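Side-chain contacts in Lys-gingipain W83 (Porphyromonas gingivalis, PDB 3KM5), which cleaves proteins after lysine as a secreted cysteine protease and carries haemolytic adhesin domains, of which this chain is the K2 cleaved adhesin domain: residues Q31-L36 / N167-D172; A19-I24 / V156-Y161. All blocks are in the same frame, centred on the assembly; numbering follows the deposited sequence.

Interaction 1 of 2, residues Q31-L36 / N167-D172; sequences QGWLCL and NYILLD. With CA (calcium ion), chain D; CA (calcium ion), chain C; NO3 (nitrate ion), chain F.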
loop_
_atom_site.group_PDB
_atom_site.type_symbol
_atom_site.label_atom_id
_atom_site.label_comp_id
_atom_site.label_asym_id
_atom_site.label_seq_id
_atom_site.Cartn_x
_atom_site.Cartn_y
_atom_site.Cartn_z
ATOM N N GLN A 31 9.765 -9.763 3.663
ATOM C CA GLN A 31 9.529 -8.538 2.884
ATOM C C GLN A 31 8.060 -8.144 3.023
ATOM O O GLN A 31 7.163 -8.993 2.886
ATOM C CB GLN A 31 9.905 -8.751 1.408
ATOM C CG GLN A 31 11.408 -9.164 1.282
ATOM C CD GLN A 31 11.938 -9.350 -0.107
ATOM O OE1 GLN A 31 12.443 -10.421 -0.454
ATOM N NE2 GLN A 31 11.857 -8.311 -0.906
ATOM N N GLY A 32 7.796 -6.866 3.340
ATOM C CA GLY A 32 6.446 -6.469 3.597
ATOM C C GLY A 32 6.275 -4.994 3.323
ATOM O O GLY A 32 7.012 -4.415 2.513
ATOM N N TRP A 33 5.271 -4.409 3.976
ATOM C CA TRP A 33 4.978 -2.988 3.806
ATOM C C TRP A 33 6.005 -2.105 4.514
ATOM O O TRP A 33 6.278 -2.303 5.703
ATOM C CB TRP A 33 3.604 -2.678 4.366
ATOM C CG TRP A 33 2.449 -3.211 3.565
ATOM C CD1 TRP A 33 1.761 -4.345 3.815
ATOM C CD2 TRP A 33 1.814 -2.607 2.424
ATOM N NE1 TRP A 33 0.749 -4.495 2.926
ATOM C CE2 TRP A 33 0.762 -3.457 2.029
ATOM C CE3 TRP A 33 2.066 -1.462 1.671
ATOM C CZ2 TRP A 33 -0.099 -3.130 0.973
ATOM C CZ3 TRP A 33 1.235 -1.163 0.603
ATOM C CH2 TRP A 33 0.183 -2.012 0.252
ATOM N N LEU A 34 6.560 -1.139 3.785
ATOM C CA LEU A 34 7.555 -0.210 4.316
ATOM C C LEU A 34 7.234 1.202 3.853
ATOM O O LEU A 34 6.826 1.408 2.706
ATOM C CB LEU A 34 8.965 -0.527 3.794
ATOM C CG LEU A 34 9.660 -1.822 4.232
ATOM C CD1 LEU A 34 10.978 -1.905 3.481
ATOM C CD2 LEU A 34 9.911 -1.843 5.720
ATOM N N CYS A 35 7.517 2.179 4.701
ATOM C CA CYS A 35 7.504 3.568 4.298
ATOM C C CYS A 35 8.704 3.836 3.405
ATOM O O CYS A 35 9.787 3.328 3.663
ATOM C CB CYS A 35 7.593 4.444 5.537
ATOM S SG CYS A 35 7.875 6.226 5.238
ATOM N N LEU A 36 8.472 4.556 2.311
ATOM C CA LEU A 36 9.535 5.044 1.424
ATOM C C LEU A 36 9.464 6.561 1.336
ATOM O O LEU A 36 8.362 7.129 1.318
ATOM C CB LEU A 36 9.377 4.515 0.014
ATOM C CG LEU A 36 9.291 3.003 -0.153
ATOM C CD1 LEU A 36 9.082 2.666 -1.640
ATOM C CD2 LEU A 36 10.492 2.257 0.464
ATOM N N ASN A 167 5.746 -5.291 -9.992
ATOM C CA ASN A 167 6.750 -4.435 -9.337
ATOM C C ASN A 167 6.355 -4.020 -7.921
ATOM O O ASN A 167 6.891 -4.577 -6.972
ATOM C CB ASN A 167 7.169 -3.269 -10.253
ATOM C CG ASN A 167 8.497 -2.594 -9.872
ATOM O OD1 ASN A 167 8.916 -1.632 -10.553
ATOM N ND2 ASN A 167 9.174 -3.071 -8.822
ATOM N N TYR A 168 5.447 -3.061 -7.797
ATOM C CA TYR A 168 5.107 -2.519 -6.466
ATOM C C TYR A 168 3.682 -2.010 -6.516
ATOM O O TYR A 168 3.098 -1.745 -7.587
ATOM C CB TYR A 168 6.051 -1.376 -6.006
ATOM C CG TYR A 168 6.133 -0.240 -6.972
ATOM C CD1 TYR A 168 5.107 0.664 -7.062
ATOM C CD2 TYR A 168 7.211 -0.090 -7.847
ATOM C CE1 TYR A 168 5.118 1.681 -7.926
ATOM C CE2 TYR A 168 7.245 0.967 -8.739
ATOM C CZ TYR A 168 6.186 1.853 -8.790
ATOM O OH TYR A 168 6.145 2.897 -9.687
ATOM N N ILE A 169 3.112 -1.902 -5.308
ATOM C CA ILE A 169 1.981 -1.006 -5.053
ATOM C C ILE A 169 2.378 -0.002 -3.981
ATOM O O ILE A 169 2.974 -0.354 -2.955
ATOM C CB ILE A 169 0.715 -1.770 -4.705
ATOM C CG1 ILE A 169 -0.440 -0.808 -4.469
ATOM C CG2 ILE A 169 0.870 -2.700 -3.506
ATOM C CD1 ILE A 169 -1.808 -1.426 -4.597
ATOM N N LEU A 170 2.102 1.276 -4.251
ATOM C CA LEU A 170 2.297 2.334 -3.261
ATOM C C LEU A 170 0.925 2.839 -2.803
ATOM O O LEU A 170 0.001 2.906 -3.638
ATOM C CB LEU A 170 3.034 3.518 -3.872
ATOM C CG LEU A 170 4.285 3.186 -4.666
ATOM C CD1 LEU A 170 4.912 4.454 -5.274
ATOM C CD2 LEU A 170 5.279 2.439 -3.806
ATOM N N LEU A 171 0.817 3.299 -1.545
ATOM C CA LEU A 171 -0.382 3.960 -1.044
ATOM C C LEU A 171 0.010 5.265 -0.413
ATOM O O LEU A 171 1.088 5.380 0.152
ATOM C CB LEU A 171 -1.152 3.132 0.001
ATOM C CG LEU A 171 -1.496 1.717 -0.407
ATOM C CD1 LEU A 171 -1.970 0.889 0.783
ATOM C CD2 LEU A 171 -2.586 1.725 -1.469
ATOM N N ASP A 172 -0.884 6.238 -0.501
ATOM C CA ASP A 172 -0.667 7.514 0.198
ATOM C C ASP A 172 -2.022 8.171 0.446
ATOM O O ASP A 172 -3.012 7.852 -0.173
ATOM C CB ASP A 172 0.257 8.374 -0.661
ATOM C CG ASP A 172 0.954 9.499 0.117
ATOM O OD1 ASP A 172 0.838 9.539 1.353
ATOM O OD2 ASP A 172 1.687 10.266 -0.547
HETATM CA CA CA D . 2.608 11.246 1.693
HETATM CA CA CA C . 6.062 -10.922 2.402
HETATM N N NO3 F . 10.547 -5.382 4.363
HETATM O O1 NO3 F . 9.492 -5.499 5.261
HETATM O O2 NO3 F . 10.304 -5.217 3.014
HETATM O O3 NO3 F . 11.898 -5.423 4.796
HETATM O O HOH W 1 6.356 -10.535 0.006
HETATM O O HOH W 2 0.811 12.764 1.906
#
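Between the two sheets of the beta jelly roll, the indole of Trp33 reaches from the loop ahead of strand 34-37 to the apolar side chains of strand 168-177. The benzo end of the ring does the touching: CH2 of Trp33 lies 3.7 Å from CD1 of Leu171, while the same Trp33 CH2 is 3.9 Å from CG2 of Ile169. Both aliphatic groups meet the indole obliquely. Trp33 has its CG beside the backbone N (chi1 -71°), which carries the six-membered ring between the sheets; NE1, at the other end, finds its polar partner in Asn67. Further along, within strand 34-37, CD1 of Leu36 lies a looser 4.4 Å from CD2 of Leu170. Each segment also serves a calcium site. O of Gln31 binds one calcium ion at 2.3 Å, shared with Asp25, Asp27, Asp29 and Asn67; Asp172 grips the other with OD1 at 2.5 Å and OD2 at 2.6 Å, alongside Thr8, Glu10, Gly48 and Asn51. O2 of a nitrate ion accepts a hydrogen bond from Gly32 N (3.0 Å). Strand 51-56 pairs with both strands and separates them, while Phe158 and His160 of strand 155-161 pack against Trp33 from the other sheet.

Interaction 2 of 2, residues A19-I24 / V156-Y161; sequences AEWTTI and VAFRHY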
loop_
_atom_site.group_PDB
_atom_site.type_symbol
_atom_site.label_atom_id
_atom_site.label_comp_id
_atom_site.label_asym_id
_atom_site.label_seq_id
_atom_site.Cartn_x
_atom_site.Cartn_y
_atom_site.Cartn_z
ATOM N N ALA A 19 4.521 4.346 11.189
ATOM C CA ALA A 19 4.176 4.696 12.540
ATOM C C ALA A 19 2.650 4.538 12.693
ATOM O O ALA A 19 1.896 4.937 11.823
ATOM C CB ALA A 19 4.619 6.149 12.784
ATOM N N GLU A 20 2.202 3.926 13.770
ATOM C CA GLU A 20 0.758 3.760 14.049
ATOM C C GLU A 20 0.015 2.751 13.174
ATOM O O GLU A 20 -1.210 2.703 13.234
ATOM C CB GLU A 20 -0.019 5.080 13.943
ATOM C CG GLU A 20 0.444 6.206 14.842
ATOM C CD GLU A 20 -0.627 7.293 14.953
ATOM O OE1 GLU A 20 -1.327 7.335 15.983
ATOM O OE2 GLU A 20 -0.807 8.063 13.985
ATOM N N TRP A 21 0.739 1.940 12.425
ATOM C CA TRP A 21 0.150 0.807 11.701
ATOM C C TRP A 21 0.858 -0.432 12.184
ATOM O O TRP A 21 1.983 -0.356 12.702
ATOM C CB TRP A 21 0.335 0.941 10.175
ATOM C CG TRP A 21 -0.422 2.095 9.586
ATOM C CD1 TRP A 21 -0.190 3.425 9.803
ATOM C CD2 TRP A 21 -1.609 2.036 8.765
ATOM N NE1 TRP A 21 -1.119 4.182 9.138
ATOM C CE2 TRP A 21 -1.989 3.359 8.481
ATOM C CE3 TRP A 21 -2.344 0.989 8.208
ATOM C CZ2 TRP A 21 -3.084 3.665 7.707
ATOM C CZ3 TRP A 21 -3.442 1.289 7.410
ATOM C CH2 TRP A 21 -3.812 2.620 7.164
ATOM N N THR A 22 0.231 -1.579 12.007
ATOM C CA THR A 22 0.953 -2.828 12.168
ATOM C C THR A 22 0.994 -3.561 10.836
ATOM O O THR A 22 0.261 -3.198 9.930
ATOM C CB THR A 22 0.357 -3.707 13.272
ATOM O OG1 THR A 22 -1.023 -3.917 13.036
ATOM C CG2 THR A 22 0.533 -3.067 14.688
ATOM N N THR A 23 1.843 -4.560 10.715
ATOM C CA THR A 23 1.991 -5.282 9.487
ATOM C C THR A 23 2.076 -6.772 9.780
ATOM O O THR A 23 2.449 -7.204 10.879
ATOM C CB THR A 23 3.251 -4.882 8.716
ATOM O OG1 THR A 23 4.412 -5.266 9.472
ATOM C CG2 THR A 23 3.324 -3.387 8.416
ATOM N N ILE A 24 1.684 -7.532 8.772
ATOM C CA ILE A 24 1.859 -8.989 8.730
ATOM C C ILE A 24 2.565 -9.383 7.425
ATOM O O ILE A 24 2.128 -9.016 6.308
ATOM C CB ILE A 24 0.528 -9.766 8.835
ATOM C CG1 ILE A 24 -0.300 -9.308 10.037
ATOM C CG2 ILE A 24 0.808 -11.286 8.941
ATOM C CD1 ILE A 24 -1.706 -9.926 10.076
ATOM N N VAL A 156 -8.902 -1.486 9.448
ATOM C CA VAL A 156 -8.878 -1.553 8.000
ATOM C C VAL A 156 -7.485 -2.045 7.600
ATOM O O VAL A 156 -6.481 -1.544 8.095
ATOM C CB VAL A 156 -9.182 -0.182 7.392
ATOM C CG1 VAL A 156 -8.971 -0.209 5.849
ATOM C CG2 VAL A 156 -10.604 0.275 7.737
ATOM N N ALA A 157 -7.436 -3.032 6.722
ATOM C CA ALA A 157 -6.181 -3.566 6.230
ATOM C C ALA A 157 -6.092 -3.427 4.725
ATOM O O ALA A 157 -7.099 -3.546 4.024
ATOM C CB ALA A 157 -6.067 -5.067 6.588
ATOM N N PHE A 158 -4.885 -3.188 4.229
ATOM C CA PHE A 158 -4.564 -3.283 2.806
ATOM C C PHE A 158 -3.670 -4.504 2.659
ATOM O O PHE A 158 -2.655 -4.665 3.369
ATOM C CB PHE A 158 -3.835 -2.016 2.333
ATOM C CG PHE A 158 -4.665 -0.810 2.398
ATOM C CD1 PHE A 158 -5.330 -0.353 1.261
ATOM C CD2 PHE A 158 -4.769 -0.087 3.564
ATOM C CE1 PHE A 158 -6.129 0.777 1.307
ATOM C CE2 PHE A 158 -5.559 1.047 3.621
ATOM C CZ PHE A 158 -6.237 1.496 2.475
ATOM N N ARG A 159 -4.046 -5.382 1.734
ATOM C CA ARG A 159 -3.402 -6.679 1.578
ATOM C C ARG A 159 -2.890 -6.784 0.160
ATOM O O ARG A 159 -3.680 -6.794 -0.775
ATOM C CB ARG A 159 -4.382 -7.806 1.891
ATOM C CG ARG A 159 -3.743 -9.190 1.868
ATOM C CD ARG A 159 -4.827 -10.219 2.014
ATOM N NE ARG A 159 -4.350 -11.591 1.937
ATOM C CZ ARG A 159 -5.131 -12.667 1.904
ATOM N NH1 ARG A 159 -6.464 -12.541 1.923
ATOM N NH2 ARG A 159 -4.576 -13.863 1.844
ATOM N N HIS A 160 -1.575 -6.833 -0.012
ATOM C CA HIS A 160 -0.951 -7.033 -1.313
ATOM C C HIS A 160 -0.731 -8.531 -1.446
ATOM O O HIS A 160 0.046 -9.135 -0.686
ATOM C CB HIS A 160 0.383 -6.242 -1.372
ATOM C CG HIS A 160 1.143 -6.341 -2.662
ATOM N ND1 HIS A 160 2.510 -6.162 -2.702
ATOM C CD2 HIS A 160 0.744 -6.530 -3.953
ATOM C CE1 HIS A 160 2.915 -6.178 -3.958
ATOM N NE2 HIS A 160 1.870 -6.423 -4.734
ATOM N N TYR A 161 -1.421 -9.152 -2.394
ATOM C CA TYR A 161 -1.414 -10.599 -2.478
ATOM C C TYR A 161 -1.915 -11.049 -3.817
ATOM O O TYR A 161 -2.358 -10.244 -4.615
ATOM C CB TYR A 161 -2.251 -11.204 -1.341
ATOM C CG TYR A 161 -3.741 -11.337 -1.566
ATOM C CD1 TYR A 161 -4.346 -12.578 -1.459
ATOM C CD2 TYR A 161 -4.545 -10.244 -1.855
ATOM C CE1 TYR A 161 -5.681 -12.731 -1.669
ATOM C CE2 TYR A 161 -5.877 -10.396 -2.037
ATOM C CZ TYR A 161 -6.450 -11.642 -1.954
ATOM O OH TYR A 161 -7.820 -11.831 -2.135
#
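Trp21 meets strand 155-161 through the far end of its benzo ring, where CH2 lies 4.3 Å from CE2 of Phe158. The indole carbon comes to the edge of the phenyl ring, near its plane, whereas Phe158 stands oblique to the indole. Beside this, CZ3 of Trp21 is 4.2 Å from the carbonyl O of Val156, a van der Waals approach to the backbone. In Phe158, chi1 -65° puts CG beside the backbone N, and the CE2 corner of the ring is what reaches the indole. Trp21 immediately precedes strand 22-25, which lies in the same five-stranded antiparallel sheet of the jelly roll as 155-161; strand 66-70 runs between them and hydrogen-bonds to both. Leu69 of that intervening strand packs against Trp21, and Ile174 of the opposing sheet also touches the indole. The polar side of the indole is held as well, NE1 donating to OE1 of Glu7. Separately, the carbonyl O of Ala19 lies in the ring plane at the edge, beside CD1 of Trp21. On the phenyl side, Phe158 packs edge-to-face with Tyr82 and rests on Val97 of strand 95-100, which flanks strand 155-161 on the side away from strand 66-70.

In the fold
From the N terminus the chain passes first through 19-24, then 31-36, and only much later through 156-161 and 167-172. Interaction 2 closes a loop of 131 intervening residues and interaction 1 one of 130; the loops cross: 31-36 lies inside the loop closed by interaction 2, but its partner 167-172 comes after that loop has closed at 156-161. Interaction 2 spans strand 66-70 within the five-stranded sheet, whereas interaction 1 spans strand 51-56 on the side of the six-stranded sheet. Their centres lie about 10 Å apart, and they meet in the core between the sheets, where CD1 of Leu171 comes 3.6 Å from CG of Phe158, and CG2 of Ile169 3.7 Å from CG of His160.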